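Local structure of uncharacterized CBS-domain protein (Klebsiella pneumoniae subsp. pneumoniae, 3HF7) at residues Met8-Arg11 and Asn12-Val15; Tyr58-Met61 and Thr62-Lys65; Phe67-Glu70 and Ile71-Ala75; Glu84-Leu88 and Ser89-Val93. The protein is of unknown function, but this piece of the longer membrane protein is a CBS-domain pair that binds AMP. All coordinates share one frame; numbering follows the deposited sequence.

How the interactions relate
Four short local contacts punctuate this CBS-domain pair, following one another along the chain in the order 1 to 4. Interaction 1 forms the 3-10 turn between strand 9-10 of the four-stranded sheet and strand 16-18 of the three-stranded sheet, and borders the AMP. Interactions 2 and 3 lie together, their centres about 11 Å apart, at the end of helix 54-61 and the start of helix 69-75; Phe67 packs on Leu60 and Met61, joining them. Interaction 4 opens helix 88-98 on the other side of the chain's centre, about 33 Å from interaction 3, centre to centre. Three of the contacts thus lie at helix ends, while interaction 1 lies on the connection between the two sheets, beside the nucleotide.

Interaction 1 of 4, residues Met8-Arg11 and Asn12-Val15; sequences MVPR and NEIV. With AMP (adenosine monophosphate), chain B.
Val9 and Glu13 meet where strand 9-10 runs into a 3-10 turn, the link that carries the chain from one sheet of the CBS pair to the other along the edge of the AMP pocket. Val9 has CG1 anti to its amide nitrogen (chi1 170°), which sets that methyl against the Glu13 side chain, CG1 to CB 3.6 Å, the two crossing at about a right angle. The other branch serves the ligand: Val9 CG2 lies 3.8 Å from the ribose O2' of AMP. Pro10 follows with its ring beside the bent Glu13 chain, CD being 3.7 Å from OE1, while Pro10 CB lies 3.4 Å from Asn12 OD1. The proline carbonyl oxygen takes the first bond of the turn, from Glu13 N to Pro10 O at 2.7 Å. Arg11 supplies the second, Ile14 N to Arg11 O at 3.0 Å, and this pair of successive three-residue bonds is the signature of 3-10 geometry. The rest of Arg11 stretches away in an extended chain to a salt bridge with Asp46 and a hydrogen bond to the carbonyl of Ile112, tying the turn to strand 112-117 and to the loop after strand 37-41. Ile14 curls back so that its CD1 sits near the Arg11 backbone, and also packs on Ile112 and Leu115. Once the turn is complete, the backbone of Val15 reads the adenine through two bonds: its N donates to AMP N1 at 2.9 Å, and its O accepts from AMP N6 at 3.1 Å, the latter nearly straight at 170°.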
# COMPACT_ATOMS: atom_id res chain seq x y z
N MET A 8 2.79 -10.39 7.17
CA MET A 8 3.05 -9.12 6.49
C MET A 8 4.32 -9.20 5.63
O MET A 8 5.22 -9.98 5.93
CB MET A 8 3.19 -7.98 7.51
CG MET A 8 4.38 -8.16 8.42
SD MET A 8 4.68 -6.79 9.52
CE MET A 8 3.26 -6.83 10.55
N VAL A 9 4.38 -8.41 4.56
CA VAL A 9 5.62 -8.22 3.81
C VAL A 9 6.46 -7.22 4.61
O VAL A 9 5.96 -6.15 4.98
CB VAL A 9 5.33 -7.64 2.40
CG1 VAL A 9 6.61 -7.20 1.69
CG2 VAL A 9 4.58 -8.65 1.55
N PRO A 10 7.74 -7.55 4.90
CA PRO A 10 8.52 -6.68 5.78
C PRO A 10 8.73 -5.30 5.19
O PRO A 10 8.83 -5.15 3.96
CB PRO A 10 9.86 -7.41 5.91
CG PRO A 10 9.61 -8.80 5.41
CD PRO A 10 8.53 -8.69 4.39
N ARG A 11 8.80 -4.30 6.06
CA ARG A 11 8.93 -2.90 5.66
C ARG A 11 9.92 -2.71 4.50
O ARG A 11 9.57 -2.10 3.49
CB ARG A 11 9.31 -2.06 6.87
CG ARG A 11 9.77 -0.63 6.58
CD ARG A 11 10.21 -0.02 7.90
NE ARG A 11 10.71 1.35 7.74
CZ ARG A 11 10.15 2.41 8.31
NH1 ARG A 11 9.06 2.26 9.07
NH2 ARG A 11 10.67 3.62 8.12
N ASN A 12 11.13 -3.24 4.64
CA ASN A 12 12.19 -3.15 3.61
C ASN A 12 11.76 -3.59 2.20
O ASN A 12 12.35 -3.17 1.20
CB ASN A 12 13.43 -3.95 4.04
CG ASN A 12 13.08 -5.26 4.78
OD1 ASN A 12 12.47 -5.25 5.87
ND2 ASN A 12 13.49 -6.39 4.20
N GLU A 13 10.74 -4.44 2.13
CA GLU A 13 10.32 -5.05 0.89
C GLU A 13 9.05 -4.43 0.33
O GLU A 13 8.46 -4.95 -0.62
CB GLU A 13 10.05 -6.52 1.13
CG GLU A 13 11.08 -7.20 1.96
CD GLU A 13 11.48 -8.51 1.33
OE1 GLU A 13 11.00 -9.57 1.80
OE2 GLU A 13 12.23 -8.44 0.34
N ILE A 14 8.61 -3.34 0.94
CA ILE A 14 7.44 -2.63 0.47
C ILE A 14 7.83 -1.84 -0.77
O ILE A 14 8.75 -1.01 -0.72
CB ILE A 14 6.87 -1.70 1.55
CG1 ILE A 14 6.43 -2.53 2.76
CG2 ILE A 14 5.70 -0.93 1.02
CD1 ILE A 14 5.74 -1.77 3.88
N VAL A 15 7.16 -2.10 -1.89
CA VAL A 15 7.31 -1.31 -3.11
C VAL A 15 6.45 -0.04 -3.04
O VAL A 15 5.22 -0.09 -2.86
CB VAL A 15 6.94 -2.09 -4.38
CG1 VAL A 15 7.12 -1.22 -5.61
CG2 VAL A 15 7.80 -3.36 -4.51
P AMP B . -0.31 -8.17 -6.38
O1P AMP B . 1.11 -8.36 -6.88
O2P AMP B . -0.73 -6.74 -6.14
O3P AMP B . -1.37 -8.97 -7.08
O5' AMP B . -0.31 -8.84 -4.90
C5' AMP B . 0.40 -10.05 -4.61
C4' AMP B . 0.97 -10.03 -3.19
O4' AMP B . 2.20 -9.30 -3.14
C3' AMP B . 0.05 -9.36 -2.16
O3' AMP B . -0.84 -10.28 -1.48
C2' AMP B . 1.01 -8.73 -1.18
O2' AMP B . 1.30 -9.62 -0.11
C1' AMP B . 2.28 -8.50 -1.96
N9 AMP B . 2.30 -7.04 -2.24
C8 AMP B . 1.25 -6.37 -2.74
N7 AMP B . 1.52 -5.06 -2.89
C5 AMP B . 2.77 -4.85 -2.47
C6 AMP B . 3.65 -3.67 -2.37
N6 AMP B . 3.20 -2.45 -2.77
N1 AMP B . 4.89 -3.87 -1.88
C2 AMP B . 5.33 -5.09 -1.48
N3 AMP B . 4.57 -6.20 -1.55
C4 AMP B . 3.30 -6.16 -2.03

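Interaction 2 of 4, residues Tyr58-Met61 and Thr62-Lys65; sequences YRLM and TEKK
Thr62 folds back on Arg59 at the C-terminal end of helix 54-61, where carbonyls of the last turn are met by Thr62 and Glu63. The hydrogen bonds come first. Thr62 N donates to Tyr58 O at 3.1 Å and more weakly to Arg59 O. Its hydroxyl reinforces the second acceptor: Thr62 OG1 donates to Arg59 O at 2.6 Å, approaching only 21° from the carbonyl plane, a placement that follows from OG1 standing between the backbone N and the carbonyl carbon (chi1 62°). Glu63 N then closes a shorter loop onto Leu60 O at 3.1 Å. Apolar packing is slight within this stretch; the Glu63 chain runs alongside Leu60, while Leu60 and Met61 both reach Phe67, and Met61 also meets helix 23-31. The ionic contact spans i to i+4. Arg59 shares its charge with Glu56, one turn earlier, through NH2, and with Glu63 through NH1. The planes of the guanidinium and the Glu63 carboxylate are 83° apart. The second pairing is one of charge alone, with no N-H aimed at the oxygen, because Glu63 OE2 lies well out of the guanidinium plane, over one face and 3.1 Å from Arg59 NH1.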
# COMPACT_ATOMS: atom_id res chain seq x y z
N TYR A 58 -2.54 3.89 -14.50
CA TYR A 58 -2.35 3.50 -15.89
C TYR A 58 -3.52 3.96 -16.72
O TYR A 58 -3.35 4.52 -17.79
CB TYR A 58 -2.28 1.98 -15.98
CG TYR A 58 -1.00 1.42 -15.49
CD1 TYR A 58 -0.03 2.24 -14.91
CD2 TYR A 58 -0.76 0.04 -15.58
CE1 TYR A 58 1.17 1.71 -14.44
CE2 TYR A 58 0.43 -0.50 -15.12
CZ TYR A 58 1.40 0.34 -14.55
OH TYR A 58 2.57 -0.19 -14.09
N ARG A 59 -4.72 3.69 -16.20
CA ARG A 59 -5.95 4.08 -16.85
C ARG A 59 -5.93 5.58 -17.09
O ARG A 59 -6.19 6.04 -18.20
CB ARG A 59 -7.15 3.67 -16.00
CG ARG A 59 -8.48 3.82 -16.69
CD ARG A 59 -9.61 3.84 -15.69
NE ARG A 59 -10.51 4.96 -15.96
CZ ARG A 59 -10.53 6.12 -15.28
NH1 ARG A 59 -11.39 7.08 -15.62
NH2 ARG A 59 -9.70 6.30 -14.25
N LEU A 60 -5.59 6.35 -16.06
CA LEU A 60 -5.61 7.81 -16.18
C LEU A 60 -4.57 8.31 -17.18
O LEU A 60 -4.81 9.28 -17.93
CB LEU A 60 -5.40 8.45 -14.82
CG LEU A 60 -6.58 8.18 -13.89
CD1 LEU A 60 -6.21 8.41 -12.46
CD2 LEU A 60 -7.77 9.02 -14.30
N MET A 61 -3.43 7.62 -17.19
CA MET A 61 -2.31 7.93 -18.07
C MET A 61 -2.70 7.80 -19.53
O MET A 61 -2.22 8.57 -20.36
CB MET A 61 -1.12 7.01 -17.76
CG MET A 61 -0.27 7.47 -16.60
SD MET A 61 0.82 6.18 -15.96
CE MET A 61 2.03 5.99 -17.26
N THR A 62 -3.58 6.85 -19.85
CA THR A 62 -4.00 6.61 -21.23
C THR A 62 -4.94 7.70 -21.77
O THR A 62 -5.16 7.77 -22.98
CB THR A 62 -4.71 5.25 -21.41
OG1 THR A 62 -5.90 5.23 -20.61
CG2 THR A 62 -3.83 4.10 -21.00
N GLU A 63 -5.49 8.54 -20.89
CA GLU A 63 -6.50 9.51 -21.30
C GLU A 63 -5.95 10.73 -22.04
O GLU A 63 -4.74 10.92 -22.10
CB GLU A 63 -7.30 9.99 -20.10
CG GLU A 63 -8.32 9.00 -19.64
CD GLU A 63 -8.98 9.45 -18.36
OE1 GLU A 63 -8.79 10.64 -17.99
OE2 GLU A 63 -9.69 8.62 -17.73
N LYS A 64 -6.87 11.56 -22.55
CA LYS A 64 -6.52 12.75 -23.34
C LYS A 64 -5.67 13.79 -22.59
O LYS A 64 -4.64 14.22 -23.10
CB LYS A 64 -7.79 13.40 -23.93
N LYS A 65 -6.08 14.17 -21.38
CA LYS A 65 -5.33 15.16 -20.58
C LYS A 65 -3.96 14.63 -20.13
O LYS A 65 -3.82 13.44 -19.81
CB LYS A 65 -6.13 15.60 -19.34

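Interaction 3 of 4, residues Phe67-Glu70 and Ile71-Ala75; sequences FTKE and IMLRA
The Phe67 ring is met obliquely by two neighbours, Ile71 CG2 at 3.6 Å from ring atom CE1 and Met72 CB at 3.7 Å from CZ. A second flat group, the Arg74 guanidinium, has Glu70 CG at its edge and in its plane, whereas the carboxylate oxygen Glu70 OE2 approaches obliquely, 3.5 Å from Arg74 NE. At that distance, and with the planes 73° apart, this is a loose salt bridge and not a paired, coplanar fork, and the placing of the Arg74 chain is not certain. Phe67 reaches its partners because its CG stands anti to the backbone N (chi1 -176°), which brings the ring to Ile71 and Met72 of the first helical turn. It precedes the N-cap residue Thr68, and Met72 lies five residues on, the spacing of a hydrophobic staple. Thr68 makes the cap itself: its OG1 accepts from Ile71 N at 3.0 Å with an N-H...O angle of 162°. Its carbonyl starts the regular helical bonding, Met72 N to Thr68 O at 2.9 Å, and Leu73 N continues it to Lys69 O. Along another side, Lys69 and Leu73 lie side by side, while the lysine NZ reaches the carbonyl of Ile19. Outside this stretch, Met72 packs on Ile26. Helix 69-75 therefore begins with a polar cap for an early amide and an apolar staple beside it, the staple's ring also anchoring the start to helix 54-61.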
# COMPACT_ATOMS: atom_id res chain seq x y z
N PHE A 67 -1.11 13.47 -17.96
CA PHE A 67 -1.09 12.86 -16.63
C PHE A 67 -0.11 13.60 -15.73
O PHE A 67 1.06 13.76 -16.09
CB PHE A 67 -0.70 11.39 -16.75
CG PHE A 67 -0.74 10.67 -15.44
CD1 PHE A 67 -1.95 10.25 -14.91
CD2 PHE A 67 0.42 10.44 -14.73
CE1 PHE A 67 -2.00 9.60 -13.72
CE2 PHE A 67 0.38 9.78 -13.52
CZ PHE A 67 -0.84 9.36 -13.02
N THR A 68 -0.57 14.06 -14.57
CA THR A 68 0.28 14.92 -13.73
C THR A 68 0.47 14.34 -12.34
O THR A 68 -0.20 13.37 -11.98
CB THR A 68 -0.29 16.34 -13.61
OG1 THR A 68 -1.31 16.36 -12.61
CG2 THR A 68 -0.89 16.79 -14.91
N LYS A 69 1.39 14.93 -11.58
CA LYS A 69 1.65 14.53 -10.19
C LYS A 69 0.43 14.79 -9.34
O LYS A 69 0.05 13.98 -8.51
CB LYS A 69 2.85 15.30 -9.65
CG LYS A 69 3.13 15.12 -8.17
CD LYS A 69 4.62 14.84 -7.98
CE LYS A 69 5.23 15.63 -6.83
NZ LYS A 69 6.69 15.80 -7.07
N GLU A 70 -0.19 15.94 -9.57
CA GLU A 70 -1.44 16.32 -8.92
C GLU A 70 -2.57 15.31 -9.18
O GLU A 70 -3.32 14.92 -8.26
CB GLU A 70 -1.83 17.71 -9.39
CG GLU A 70 -3.22 18.12 -9.02
CD GLU A 70 -3.31 18.67 -7.62
OE1 GLU A 70 -2.51 18.24 -6.75
OE2 GLU A 70 -4.18 19.54 -7.41
N ILE A 71 -2.69 14.87 -10.43
CA ILE A 71 -3.68 13.88 -10.83
C ILE A 71 -3.38 12.55 -10.14
O ILE A 71 -4.29 11.94 -9.56
CB ILE A 71 -3.76 13.75 -12.38
CG1 ILE A 71 -4.80 14.73 -12.96
CG2 ILE A 71 -4.13 12.33 -12.81
CD1 ILE A 71 -4.50 16.25 -12.79
N MET A 72 -2.11 12.15 -10.16
CA MET A 72 -1.66 10.91 -9.53
C MET A 72 -2.03 10.86 -8.05
O MET A 72 -2.64 9.90 -7.59
CB MET A 72 -0.15 10.74 -9.69
CG MET A 72 0.34 9.40 -9.18
SD MET A 72 2.13 9.19 -9.23
CE MET A 72 2.56 10.42 -8.01
N LEU A 73 -1.67 11.92 -7.33
CA LEU A 73 -1.90 11.98 -5.89
C LEU A 73 -3.38 11.96 -5.50
O LEU A 73 -3.76 11.35 -4.49
CB LEU A 73 -1.24 13.23 -5.31
CG LEU A 73 0.28 13.12 -5.29
CD1 LEU A 73 0.90 14.44 -4.92
CD2 LEU A 73 0.69 12.04 -4.32
N ARG A 74 -4.22 12.60 -6.30
CA ARG A 74 -5.64 12.66 -5.98
C ARG A 74 -6.32 11.35 -6.37
O ARG A 74 -7.46 11.11 -5.98
CB ARG A 74 -6.27 13.89 -6.65
CG ARG A 74 -5.48 15.15 -6.34
CD ARG A 74 -6.29 16.42 -6.43
NE ARG A 74 -6.41 16.90 -7.81
CZ ARG A 74 -7.49 16.73 -8.58
NH1 ARG A 74 -8.57 16.09 -8.11
NH2 ARG A 74 -7.48 17.21 -9.83
N ALA A 75 -5.61 10.50 -7.11
CA ALA A 75 -6.10 9.20 -7.53
C ALA A 75 -5.80 8.13 -6.50
O ALA A 75 -6.44 7.07 -6.49
CB ALA A 75 -5.49 8.83 -8.87

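Interaction 4 of 4, residues Glu84-Leu88 and Ser89-Val93; sequences EGTPL and STQLV
Thr86 lays its CG2 methyl against the amide end of Gln91, CG2 to NE2 3.4 Å, just ahead of helix 88-98. The methyl arrives there because it stands anti to the threonine backbone N, leaving OG1 on the side of the chain where it bonds to the carbonyl of Pro83. Gln91, bent at chi2 (50°), has its other amide atom occupied elsewhere: OE1 is hydrogen-bonded to the hydroxyl of Tyr80. The side-chain amide is thus fixed by a polar partner at one end and packed by the threonine methyl at the other.

Pro87 takes the N-cap position. Its ring rests on Thr90, whose OG1 is 3.4 Å from both CG and CD of the proline, so the hydroxyl oxygen is in contact with apolar carbon. The proline carbonyl opens the helical bonding, Gln91 N to Pro87 O at 3.0 Å and nearly straight at 171°. Leu88 continues it one residue later, with Leu92 N donating to Leu88 O at 2.9 Å. Around this first turn, Leu88 is buried against Ile7 and Glu124, while Gln91 and Leu92 pack on helix 118-126, the helix that follows the strands of the same CBS domain. Ahead of the helix, Gly85 N bonds to the side-chain OD1 of Asn5, and Thr86 is paired through the backbone with Val4.

A proline ring offers no acceptor to the amides of the first turn, so here the N-cap residue contributes to the start of the helix through its backbone carbonyl and its ring packing, in contrast to a hydroxyl cap.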
# COMPACT_ATOMS: atom_id res chain seq x y z
N GLU A 84 0.36 -3.20 14.92
CA GLU A 84 1.27 -4.34 15.04
C GLU A 84 0.65 -5.43 15.91
O GLU A 84 0.07 -5.14 16.96
CB GLU A 84 2.61 -3.87 15.64
CG GLU A 84 3.45 -4.96 16.30
CD GLU A 84 3.21 -5.08 17.82
OE1 GLU A 84 2.92 -6.22 18.29
OE2 GLU A 84 3.33 -4.06 18.54
N GLY A 85 0.77 -6.67 15.46
CA GLY A 85 0.39 -7.82 16.27
C GLY A 85 -1.10 -8.10 16.33
O GLY A 85 -1.55 -8.95 17.10
N THR A 86 -1.87 -7.39 15.52
CA THR A 86 -3.28 -7.71 15.38
C THR A 86 -3.36 -9.16 14.89
O THR A 86 -2.62 -9.55 13.97
CB THR A 86 -3.98 -6.70 14.45
OG1 THR A 86 -4.03 -5.43 15.10
CG2 THR A 86 -5.39 -7.13 14.11
N PRO A 87 -4.20 -9.97 15.54
CA PRO A 87 -4.29 -11.39 15.19
C PRO A 87 -5.06 -11.58 13.89
O PRO A 87 -6.02 -10.85 13.62
CB PRO A 87 -5.05 -12.01 16.37
CG PRO A 87 -5.21 -10.89 17.39
CD PRO A 87 -5.11 -9.62 16.64
N LEU A 88 -4.63 -12.57 13.11
CA LEU A 88 -5.21 -12.82 11.79
C LEU A 88 -6.72 -12.92 11.85
O LEU A 88 -7.43 -12.42 10.97
CB LEU A 88 -4.63 -14.10 11.19
CG LEU A 88 -3.12 -14.10 10.93
CD1 LEU A 88 -2.73 -15.27 10.04
CD2 LEU A 88 -2.70 -12.79 10.29
N SER A 89 -7.20 -13.56 12.91
CA SER A 89 -8.62 -13.75 13.15
C SER A 89 -9.33 -12.39 13.15
O SER A 89 -10.25 -12.17 12.35
CB SER A 89 -8.83 -14.46 14.49
OG SER A 89 -7.67 -15.20 14.84
N THR A 90 -8.87 -11.49 14.03
CA THR A 90 -9.49 -10.18 14.20
C THR A 90 -9.41 -9.37 12.91
O THR A 90 -10.40 -8.75 12.51
CB THR A 90 -8.84 -9.38 15.34
OG1 THR A 90 -8.39 -10.27 16.37
CG2 THR A 90 -9.85 -8.38 15.94
N GLN A 91 -8.24 -9.38 12.27
CA GLN A 91 -8.05 -8.61 11.04
C GLN A 91 -8.99 -9.08 9.94
O GLN A 91 -9.53 -8.25 9.21
CB GLN A 91 -6.59 -8.63 10.57
CG GLN A 91 -6.25 -7.55 9.56
CD GLN A 91 -6.68 -6.14 9.99
OE1 GLN A 91 -7.32 -5.43 9.22
NE2 GLN A 91 -6.34 -5.74 11.20
N LEU A 92 -9.22 -10.40 9.85
CA LEU A 92 -10.14 -10.95 8.85
C LEU A 92 -11.48 -10.22 8.89
O LEU A 92 -12.02 -9.83 7.85
CB LEU A 92 -10.33 -12.45 9.06
CG LEU A 92 -10.38 -13.32 7.80
CD1 LEU A 92 -10.59 -14.77 8.19
CD2 LEU A 92 -11.46 -12.90 6.81
N VAL A 93 -12.01 -10.01 10.09
CA VAL A 93 -13.24 -9.25 10.27
C VAL A 93 -13.10 -7.78 9.86
O VAL A 93 -13.83 -7.31 9.00
CB VAL A 93 -13.76 -9.36 11.72
CG1 VAL A 93 -14.98 -8.48 11.92
CG2 VAL A 93 -14.07 -10.80 12.06